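Local coordinates for superkiller protein 7 (PDB 4ZKE) that binds GTP with an elongation-factor-like fold and probably works with the Ski complex and the exosome in cytoplasmic mRNA decay in yeast, at residues V131-I136 / I175-K180; I292-Y297 / K362-E367. All coordinates share one frame; numbering follows the deposited sequence.

Contact 1. Residues V131-I136 / I175-K180. With GTP (guanosine-5'-triphosphate), chain C.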
ATOM      1  N   VAL A 131      -5.055   8.065   3.188  1.00 41.68           N
ATOM      2  CA  VAL A 131      -4.439   8.468   4.447  1.00 39.27           C
ATOM      3  C   VAL A 131      -3.144   7.709   4.720  1.00 39.94           C
ATOM      4  O   VAL A 131      -3.095   6.481   4.601  1.00 40.89           O
ATOM      5  CB  VAL A 131      -5.396   8.236   5.631  1.00 40.74           C
ATOM      6  CG1 VAL A 131      -4.810   8.798   6.918  1.00 39.54           C
ATOM      7  CG2 VAL A 131      -6.755   8.855   5.349  1.00 41.10           C
ATOM      8  N   TYR A 132      -2.102   8.450   5.088  1.00 35.92           N
ATOM      9  CA  TYR A 132      -0.870   7.864   5.592  1.00 35.92           C
ATOM     10  C   TYR A 132      -0.851   7.991   7.108  1.00 38.41           C
ATOM     11  O   TYR A 132      -1.264   9.018   7.650  1.00 40.74           O
ATOM     12  CB  TYR A 132       0.364   8.551   4.997  1.00 38.49           C
ATOM     13  CG  TYR A 132       0.441   8.530   3.487  1.00 36.65           C
ATOM     14  CD1 TYR A 132       0.752   7.361   2.799  1.00 39.52           C
ATOM     15  CD2 TYR A 132       0.225   9.685   2.749  1.00 36.35           C
ATOM     16  CE1 TYR A 132       0.833   7.344   1.414  1.00 40.27           C
ATOM     17  CE2 TYR A 132       0.302   9.676   1.367  1.00 35.73           C
ATOM     18  CZ  TYR A 132       0.607   8.506   0.705  1.00 38.55           C
ATOM     19  OH  TYR A 132       0.683   8.499  -0.670  1.00 45.32           O
ATOM     20  N   VAL A 133      -0.386   6.947   7.785  1.00 35.84           N
ATOM     21  CA  VAL A 133      -0.201   6.995   9.230  1.00 35.37           C
ATOM     22  C   VAL A 133       1.245   6.662   9.553  1.00 37.63           C
ATOM     23  O   VAL A 133       1.666   5.507   9.471  1.00 35.70           O
ATOM     24  CB  VAL A 133      -1.146   6.032   9.966  1.00 38.61           C
ATOM     25  CG1 VAL A 133      -0.866   6.033  11.464  1.00 37.96           C
ATOM     26  CG2 VAL A 133      -2.580   6.429   9.719  1.00 40.80           C
ATOM     27  N   LEU A 134       1.999   7.696   9.913  1.00 37.32           N
ATOM     28  CA  LEU A 134       3.408   7.556  10.243  1.00 38.87           C
ATOM     29  C   LEU A 134       3.570   7.320  11.736  1.00 39.63           C
ATOM     30  O   LEU A 134       3.283   8.202  12.545  1.00 39.23           O
ATOM     31  CB  LEU A 134       4.184   8.802   9.813  1.00 40.81           C
ATOM     32  CG  LEU A 134       5.671   8.829  10.167  1.00 37.31           C
ATOM     33  CD1 LEU A 134       6.413   7.673   9.507  1.00 36.35           C
ATOM     34  CD2 LEU A 134       6.272  10.166   9.763  1.00 40.63           C
ATOM     35  N   VAL A 135       4.028   6.124  12.090  1.00 40.27           N
ATOM     36  CA  VAL A 135       4.174   5.735  13.487  1.00 40.08           C
ATOM     37  C   VAL A 135       5.613   5.935  13.943  1.00 38.26           C
ATOM     38  O   VAL A 135       6.549   5.466  13.297  1.00 38.50           O
ATOM     39  CB  VAL A 135       3.758   4.269  13.708  1.00 36.75           C
ATOM     40  CG1 VAL A 135       3.844   3.901  15.182  1.00 39.34           C
ATOM     41  CG2 VAL A 135       2.346   4.037  13.188  1.00 36.89           C
ATOM     42  N   ILE A 136       5.777   6.623  15.066  1.00 40.34           N
ATOM     43  CA  ILE A 136       7.099   6.999  15.554  1.00 43.93           C
ATOM     44  C   ILE A 136       7.290   6.632  17.021  1.00 41.97           C
ATOM     45  O   ILE A 136       6.437   6.916  17.865  1.00 40.41           O
ATOM     46  CB  ILE A 136       7.333   8.507  15.365  1.00 44.49           C
ATOM     47  CG1 ILE A 136       7.281   8.846  13.875  1.00 38.72           C
ATOM     48  CG2 ILE A 136       8.674   8.934  15.961  1.00 45.17           C
ATOM     49  CD1 ILE A 136       7.226  10.307  13.587  1.00 48.76           C
ATOM     50  N   ILE A 175      -1.405  11.421   9.304  1.00 34.45           N
ATOM     51  CA  ILE A 175      -1.496  11.391  10.759  1.00 33.63           C
ATOM     52  C   ILE A 175      -0.174  10.874  11.300  1.00 37.07           C
ATOM     53  O   ILE A 175       0.255   9.776  10.950  1.00 38.88           O
ATOM     54  CB  ILE A 175      -2.661  10.501  11.258  1.00 37.50           C
ATOM     55  CG1 ILE A 175      -4.006  11.122  10.875  1.00 35.89           C
ATOM     56  CG2 ILE A 175      -2.589  10.320  12.772  1.00 37.99           C
ATOM     57  CD1 ILE A 175      -5.208  10.238  11.170  1.00 43.30           C
ATOM     58  N   ILE A 176       0.477  11.670  12.140  1.00 35.36           N
ATOM     59  CA  ILE A 176       1.699  11.236  12.799  1.00 35.78           C
ATOM     60  C   ILE A 176       1.371  10.776  14.210  1.00 39.11           C
ATOM     61  O   ILE A 176       0.980  11.581  15.059  1.00 40.15           O
ATOM     62  CB  ILE A 176       2.762  12.352  12.858  1.00 37.84           C
ATOM     63  CG1 ILE A 176       3.057  12.882  11.454  1.00 39.68           C
ATOM     64  CG2 ILE A 176       4.041  11.834  13.508  1.00 38.04           C
ATOM     65  CD1 ILE A 176       2.251  14.108  11.079  1.00 40.82           C
ATOM     66  N   LEU A 177       1.528   9.478  14.451  1.00 42.04           N
ATOM     67  CA  LEU A 177       1.277   8.909  15.768  1.00 40.45           C
ATOM     68  C   LEU A 177       2.558   8.901  16.586  1.00 39.48           C
ATOM     69  O   LEU A 177       3.502   8.170  16.290  1.00 39.19           O
ATOM     70  CB  LEU A 177       0.706   7.493  15.656  1.00 39.52           C
ATOM     71  CG  LEU A 177      -0.712   7.376  15.092  1.00 42.22           C
ATOM     72  CD1 LEU A 177      -1.161   5.919  15.071  1.00 41.71           C
ATOM     73  CD2 LEU A 177      -1.699   8.224  15.882  1.00 43.29           C
ATOM     74  N   LEU A 178       2.579   9.750  17.607  1.00 42.87           N
ATOM     75  CA  LEU A 178       3.675   9.809  18.557  1.00 44.31           C
ATOM     76  C   LEU A 178       3.496   8.682  19.573  1.00 42.96           C
ATOM     77  O   LEU A 178       2.873   8.863  20.620  1.00 41.21           O
ATOM     78  CB  LEU A 178       3.705  11.182  19.230  1.00 43.17           C
ATOM     79  CG  LEU A 178       3.866  12.374  18.276  1.00 45.18           C
ATOM     80  CD1 LEU A 178       3.948  13.675  19.056  1.00 47.86           C
ATOM     81  CD2 LEU A 178       5.082  12.222  17.372  1.00 40.29           C
ATOM     82  N   ASN A 179       4.049   7.520  19.243  1.00 41.31           N
ATOM     83  CA  ASN A 179       3.728   6.272  19.932  1.00 44.25           C
ATOM     84  C   ASN A 179       4.650   5.965  21.117  1.00 49.28           C
ATOM     85  O   ASN A 179       5.686   6.611  21.300  1.00 48.35           O
ATOM     86  CB  ASN A 179       3.777   5.114  18.924  1.00 43.86           C
ATOM     87  CG  ASN A 179       3.036   3.875  19.404  1.00 44.07           C
ATOM     88  OD1 ASN A 179       2.138   3.953  20.243  1.00 41.38           O
ATOM     89  ND2 ASN A 179       3.417   2.720  18.869  1.00 42.93           N
ATOM     90  N   LYS A 180       4.252   4.970  21.909  1.00 48.58           N
ATOM     91  CA  LYS A 180       4.999   4.538  23.089  1.00 50.13           C
ATOM     92  C   LYS A 180       5.146   5.675  24.093  1.00 50.48           C
ATOM     93  O   LYS A 180       6.168   5.789  24.770  1.00 51.78           O
ATOM     94  CB  LYS A 180       6.379   4.001  22.702  1.00 48.59           C
ATOM     95  CG  LYS A 180       6.354   2.923  21.637  1.00 47.40           C
ATOM     96  CD  LYS A 180       7.572   2.020  21.736  1.00 46.95           C
ATOM     97  CE  LYS A 180       7.710   1.136  20.518  1.00 44.77           C
ATOM     98  NZ  LYS A 180       8.952   0.323  20.574  1.00 47.11           N
TER
HETATM   99  PG  GTP C 802       8.077  -3.878  12.456  1.00 44.50           P
HETATM  100  O1G GTP C 802       7.016  -4.881  12.077  1.00 43.19           O
HETATM  101  O2G GTP C 802       9.422  -4.564  12.438  1.00 45.18           O
HETATM  102  O3G GTP C 802       8.099  -2.715  11.492  1.00 42.37           O
HETATM  103  O3B GTP C 802       7.804  -3.341  13.949  1.00 44.76           O
HETATM  104  PB  GTP C 802       6.433  -2.582  14.306  1.00 43.53           P
HETATM  105  O1B GTP C 802       5.273  -3.345  13.707  1.00 43.13           O
HETATM  106  O2B GTP C 802       6.443  -1.155  13.812  1.00 44.89           O
HETATM  107  O3A GTP C 802       6.331  -2.604  15.915  1.00 42.48           O
HETATM  108  PA  GTP C 802       5.890  -3.882  16.799  1.00 43.53           P
HETATM  109  O1A GTP C 802       4.387  -3.935  16.864  1.00 43.56           O
HETATM  110  O2A GTP C 802       6.472  -5.181  16.292  1.00 44.61           O
HETATM  111  O5' GTP C 802       6.471  -3.544  18.261  1.00 46.10           O
HETATM  112  C5' GTP C 802       7.855  -3.453  18.526  1.00 46.84           C
HETATM  113  C4' GTP C 802       8.071  -3.642  20.023  1.00 47.10           C
HETATM  114  O4' GTP C 802       7.613  -2.482  20.688  1.00 45.52           O
HETATM  115  C3' GTP C 802       7.293  -4.819  20.584  1.00 48.11           C
HETATM  116  O3' GTP C 802       8.122  -5.575  21.435  1.00 50.82           O
HETATM  117  C2' GTP C 802       6.165  -4.207  21.383  1.00 49.54           C
HETATM  118  O2' GTP C 802       5.896  -4.954  22.546  1.00 54.39           O
HETATM  119  C1' GTP C 802       6.672  -2.806  21.693  1.00 47.68           C
HETATM  120  N9  GTP C 802       5.594  -1.807  21.672  1.00 48.51           N
HETATM  121  C8  GTP C 802       4.743  -1.512  20.639  1.00 47.40           C
HETATM  122  N7  GTP C 802       3.916  -0.518  21.041  1.00 47.53           N
HETATM  123  C5  GTP C 802       4.241  -0.166  22.307  1.00 49.27           C
HETATM  124  C6  GTP C 802       3.729   0.782  23.190  1.00 47.14           C
HETATM  125  O6  GTP C 802       2.792   1.513  22.868  1.00 46.18           O
HETATM  126  N1  GTP C 802       4.283   0.896  24.446  1.00 50.15           N
HETATM  127  C2  GTP C 802       5.334   0.085  24.819  1.00 50.05           C
HETATM  128  N2  GTP C 802       5.869   0.197  26.029  1.00 52.14           N
HETATM  129  N3  GTP C 802       5.833  -0.849  23.941  1.00 52.07           N
HETATM  130  C4  GTP C 802       5.294  -0.973  22.710  1.00 50.96           C
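Val133 and Leu177 meet slantwise on one face of a parallel strand pair, CG1 of the valine 3.6 Å from CD1 of the leucine. That valine methyl reaches Leu177 because it lies anti to the backbone N (chi1 176°), beside its own carbonyl carbon and so pointing on along the strand. Ile175 shares this face, where Phe256 of helix 256-267 packs on both Ile175 and Leu177. On the other face Ile136 and Ile176 lie side by side, pointing the same way, with Ile136 CD1 3.5 Å from Ile176 CG2; both rest on Leu198 of helix 188-204. Five backbone bonds join the strands, from Ile175 N to Tyr132 O (2.9 Å) through to Asn179 N on Ile136 O (2.8 Å).

Beyond Leu177 the strand end turns polar: Asn179 points toward strand 131-136, and Val135 CG1 touches its amide, 3.9 Å from ND2. That amide is pinned from both ends: ND2 donates to Ala30 O of the probable P-loop, while OD1 accepts from Gly220 N and, weakly, from Lys180 N. Lys180 leaves the strand with its extended chain laid over one face of the guanine, CG 3.7 Å from GTP C6, which carries NZ to a hydrogen bond with the ribose O4' (3.1 Å). NZ also forms a salt bridge with Asp137 and donates to Asn29 O. With Asp182 OD1 on the nucleotide as well, Asn179 and Lys180 belong to an NKxD motif, the guanine-recognition element at the strand end in a P-loop GTPase.

Contact 2. Residues I292-Y297 / K362-E367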
ATOM      1  N   ILE A 292      -2.201 -30.085 -13.458  1.00 49.30           N
ATOM      2  CA  ILE A 292      -2.480 -29.351 -14.689  1.00 49.09           C
ATOM      3  C   ILE A 292      -3.193 -30.230 -15.716  1.00 52.22           C
ATOM      4  O   ILE A 292      -3.120 -31.456 -15.651  1.00 51.23           O
ATOM      5  CB  ILE A 292      -1.186 -28.783 -15.313  1.00 56.90           C
ATOM      6  CG1 ILE A 292      -0.123 -29.881 -15.444  1.00 59.80           C
ATOM      7  CG2 ILE A 292      -0.662 -27.631 -14.466  1.00 55.30           C
ATOM      8  CD1 ILE A 292       1.115 -29.455 -16.211  1.00 66.61           C
ATOM      9  N   ALA A 293      -3.879 -29.593 -16.661  1.00 52.82           N
ATOM     10  CA  ALA A 293      -4.685 -30.307 -17.648  1.00 48.66           C
ATOM     11  C   ALA A 293      -4.843 -29.498 -18.936  1.00 51.69           C
ATOM     12  O   ALA A 293      -4.231 -28.445 -19.091  1.00 56.50           O
ATOM     13  CB  ALA A 293      -6.053 -30.638 -17.062  1.00 47.94           C
ATOM     14  N   GLU A 294      -5.667 -30.001 -19.854  1.00 55.34           N
ATOM     15  CA  GLU A 294      -5.942 -29.314 -21.116  1.00 54.28           C
ATOM     16  C   GLU A 294      -6.615 -27.973 -20.857  1.00 55.11           C
ATOM     17  O   GLU A 294      -6.315 -26.980 -21.516  1.00 54.90           O
ATOM     18  CB  GLU A 294      -6.826 -30.179 -22.019  1.00 56.59           C
ATOM     19  CG  GLU A 294      -7.078 -29.593 -23.407  1.00 60.36           C
ATOM     20  CD  GLU A 294      -5.850 -29.644 -24.304  1.00 67.04           C
ATOM     21  OE1 GLU A 294      -5.120 -30.660 -24.265  1.00 66.89           O
ATOM     22  OE2 GLU A 294      -5.617 -28.668 -25.050  1.00 64.10           O
ATOM     23  N   ILE A 295      -7.547 -27.963 -19.910  1.00 52.36           N
ATOM     24  CA  ILE A 295      -8.132 -26.726 -19.410  1.00 53.60           C
ATOM     25  C   ILE A 295      -7.690 -26.556 -17.963  1.00 50.20           C
ATOM     26  O   ILE A 295      -7.826 -27.474 -17.156  1.00 49.75           O
ATOM     27  CB  ILE A 295      -9.671 -26.731 -19.510  1.00 53.19           C
ATOM     28  CG1 ILE A 295     -10.094 -26.807 -20.979  1.00 51.04           C
ATOM     29  CG2 ILE A 295     -10.260 -25.484 -18.843  1.00 50.97           C
ATOM     30  CD1 ILE A 295     -11.580 -26.945 -21.188  1.00 53.76           C
ATOM     31  N   ASN A 296      -7.154 -25.382 -17.643  1.00 50.13           N
ATOM     32  CA  ASN A 296      -6.623 -25.129 -16.312  1.00 47.17           C
ATOM     33  C   ASN A 296      -7.359 -24.013 -15.598  1.00 47.58           C
ATOM     34  O   ASN A 296      -7.965 -23.143 -16.227  1.00 47.76           O
ATOM     35  CB  ASN A 296      -5.133 -24.802 -16.392  1.00 50.94           C
ATOM     36  CG  ASN A 296      -4.307 -25.992 -16.816  1.00 51.20           C
ATOM     37  OD1 ASN A 296      -4.085 -26.914 -16.034  1.00 52.80           O
ATOM     38  ND2 ASN A 296      -3.853 -25.985 -18.064  1.00 58.19           N
ATOM     39  N   TYR A 297      -7.305 -24.062 -14.271  1.00 47.44           N
ATOM     40  CA  TYR A 297      -7.961 -23.077 -13.430  1.00 47.12           C
ATOM     41  C   TYR A 297      -6.939 -22.396 -12.536  1.00 48.79           C
ATOM     42  O   TYR A 297      -6.259 -23.047 -11.742  1.00 48.45           O
ATOM     43  CB  TYR A 297      -9.062 -23.736 -12.603  1.00 47.66           C
ATOM     44  CG  TYR A 297     -10.195 -24.253 -13.458  1.00 49.02           C
ATOM     45  CD1 TYR A 297     -10.067 -25.440 -14.170  1.00 46.81           C
ATOM     46  CD2 TYR A 297     -11.385 -23.547 -13.570  1.00 46.99           C
ATOM     47  CE1 TYR A 297     -11.096 -25.912 -14.962  1.00 51.25           C
ATOM     48  CE2 TYR A 297     -12.420 -24.011 -14.359  1.00 52.38           C
ATOM     49  CZ  TYR A 297     -12.270 -25.195 -15.052  1.00 50.54           C
ATOM     50  OH  TYR A 297     -13.296 -25.660 -15.840  1.00 56.89           O
ATOM     51  N   LYS A 362     -10.617 -19.492 -15.795  1.00 50.17           N
ATOM     52  CA  LYS A 362     -10.605 -20.689 -16.629  1.00 48.99           C
ATOM     53  C   LYS A 362      -9.881 -20.416 -17.947  1.00 48.74           C
ATOM     54  O   LYS A 362     -10.303 -19.561 -18.727  1.00 50.07           O
ATOM     55  CB  LYS A 362     -12.041 -21.158 -16.884  1.00 50.75           C
ATOM     56  CG  LYS A 362     -12.210 -22.181 -17.996  1.00 53.93           C
ATOM     57  CD  LYS A 362     -13.648 -22.688 -18.033  1.00 56.24           C
ATOM     58  CE  LYS A 362     -13.897 -23.614 -19.210  1.00 59.19           C
ATOM     59  NZ  LYS A 362     -15.298 -24.127 -19.222  1.00 61.28           N
ATOM     60  N   ILE A 363      -8.798 -21.152 -18.194  1.00 47.31           N
ATOM     61  CA  ILE A 363      -7.957 -20.922 -19.368  1.00 50.50           C
ATOM     62  C   ILE A 363      -7.762 -22.196 -20.190  1.00 52.31           C
ATOM     63  O   ILE A 363      -7.258 -23.199 -19.688  1.00 53.48           O
ATOM     64  CB  ILE A 363      -6.570 -20.370 -18.956  1.00 51.54           C
ATOM     65  CG1 ILE A 363      -6.739 -19.080 -18.146  1.00 50.24           C
ATOM     66  CG2 ILE A 363      -5.699 -20.119 -20.188  1.00 52.45           C
ATOM     67  CD1 ILE A 363      -5.453 -18.543 -17.549  1.00 53.32           C
ATOM     68  N   HIS A 364      -8.158 -22.144 -21.459  0.52 55.14           N
ATOM     69  CA  HIS A 364      -7.977 -23.271 -22.367  0.52 55.89           C
ATOM     70  C   HIS A 364      -6.593 -23.222 -23.004  0.52 58.07           C
ATOM     71  O   HIS A 364      -6.222 -22.227 -23.628  0.52 59.64           O
ATOM     72  CB  HIS A 364      -9.055 -23.268 -23.455  0.52 56.15           C
ATOM     73  CG  HIS A 364      -9.158 -24.560 -24.207  0.52 56.26           C
ATOM     74  ND1 HIS A 364      -8.086 -25.132 -24.856  0.52 57.94           N
ATOM     75  CD2 HIS A 364     -10.208 -25.390 -24.412  0.52 55.12           C
ATOM     76  CE1 HIS A 364      -8.469 -26.260 -25.426  0.52 56.43           C
ATOM     77  NE2 HIS A 364      -9.753 -26.439 -25.173  0.52 54.27           N
ATOM     78  N   ASN A 365      -5.833 -24.300 -22.847  1.00 59.60           N
ATOM     79  CA  ASN A 365      -4.494 -24.382 -23.426  1.00 65.72           C
ATOM     80  C   ASN A 365      -4.545 -24.527 -24.941  1.00 70.00           C
ATOM     81  O   ASN A 365      -5.205 -25.423 -25.468  1.00 68.67           O
ATOM     82  CB  ASN A 365      -3.711 -25.552 -22.830  1.00 65.23           C
ATOM     83  CG  ASN A 365      -2.935 -25.163 -21.588  1.00 69.37           C
ATOM     84  OD1 ASN A 365      -3.475 -25.143 -20.481  1.00 67.20           O
ATOM     85  ND2 ASN A 365      -1.654 -24.854 -21.767  1.00 76.20           N
ATOM     86  N   THR A 366      -3.844 -23.636 -25.633  1.00 77.85           N
ATOM     87  CA  THR A 366      -3.717 -23.709 -27.083  1.00 85.06           C
ATOM     88  C   THR A 366      -2.749 -24.824 -27.453  1.00 86.94           C
ATOM     89  O   THR A 366      -3.003 -25.617 -28.362  1.00 86.08           O
ATOM     90  CB  THR A 366      -3.214 -22.373 -27.675  1.00 87.33           C
ATOM     91  OG1 THR A 366      -4.143 -21.328 -27.357  1.00 82.90           O
ATOM     92  CG2 THR A 366      -3.051 -22.463 -29.192  1.00 92.51           C
ATOM     93  N   GLU A 367      -1.639 -24.873 -26.725  1.00 86.98           N
ATOM     94  CA  GLU A 367      -0.558 -25.805 -27.000  1.00 84.76           C
ATOM     95  C   GLU A 367      -0.572 -26.979 -26.032  1.00 81.11           C
ATOM     96  O   GLU A 367      -1.433 -27.067 -25.157  1.00 78.96           O
ATOM     97  CB  GLU A 367       0.784 -25.074 -26.923  1.00 82.83           C
ATOM     98  CG  GLU A 367       1.250 -24.516 -28.258  1.00 91.33           C
ATOM     99  CD  GLU A 367       2.269 -23.400 -28.118  1.00102.51           C
ATOM    100  OE1 GLU A 367       3.006 -23.148 -29.093  1.00104.06           O
ATOM    101  OE2 GLU A 367       2.332 -22.769 -27.042  1.00104.32           O
TER
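Two neighbouring antiparallel strands of the domain II beta barrel, 295-306 and 356-364, come together here at one end, where an asparagine pair meets beside the last backbone bonds. Asn296 and Ile363 form a hydrogen-bonded pair: Asn296 N to Ile363 O is 3.0 Å and Ile363 N to Asn296 O 2.9 Å, both close to straight at 174°. One step further out, Asn365 N reaches Glu294 O (3.0 Å), continuing the pairing beyond the regular strands.

The Asn296 side chain leans across to Asn365, its ND2 2.6 Å from Asn365 OD1. The two amide planes stand 79° apart and the N-H points well off the line to the acceptor, so for all its shortness this is a weak hydrogen bond. Asn296 also folds back on its own segment, where OD1 takes the N-H of Ala293 (2.8 Å), and this fixes how the amide is turned.

On the other face Lys362 is fully extended, with CG anti to the backbone N (chi1 166°). It runs alongside Tyr297, pointing the same way, and CD passes 3.7 Å from the phenol OH of Tyr297. The same chain also touches Ile295, whose CG2 lies 3.9 Å from Lys362 CG. His364 is deposited in two conformers; in the one described here Ile295 CG1 makes an off-centre CH-pi contact with its ring, which need not hold for the other.

Apart from the buried Asn296 and Ile363, this is largely a surface patch: the end of an antiparallel strand pair in a six-stranded beta barrel, as in domain II of translational GTPases.

The two contacts come in series along the chain, contact 1 closing before contact 2 opens, and they share no strand or sheet. Contact 1 joins strands 131-137 and 174-179, neighbours in the mixed sheet of the GTP-binding domain. Contact 2 joins strands 295-306 and 356-364, neighbours in the closed antiparallel barrel of domain II. Their centres are 48 Å apart, on opposite sides of the chain's centre, and their nearest atoms about 32 Å. One pairing is parallel and buried, ending at the nucleotide; the other is antiparallel and largely at the surface. Together they sample the division into nucleotide-binding and barrel domains seen in elongation-factor-like GTPases.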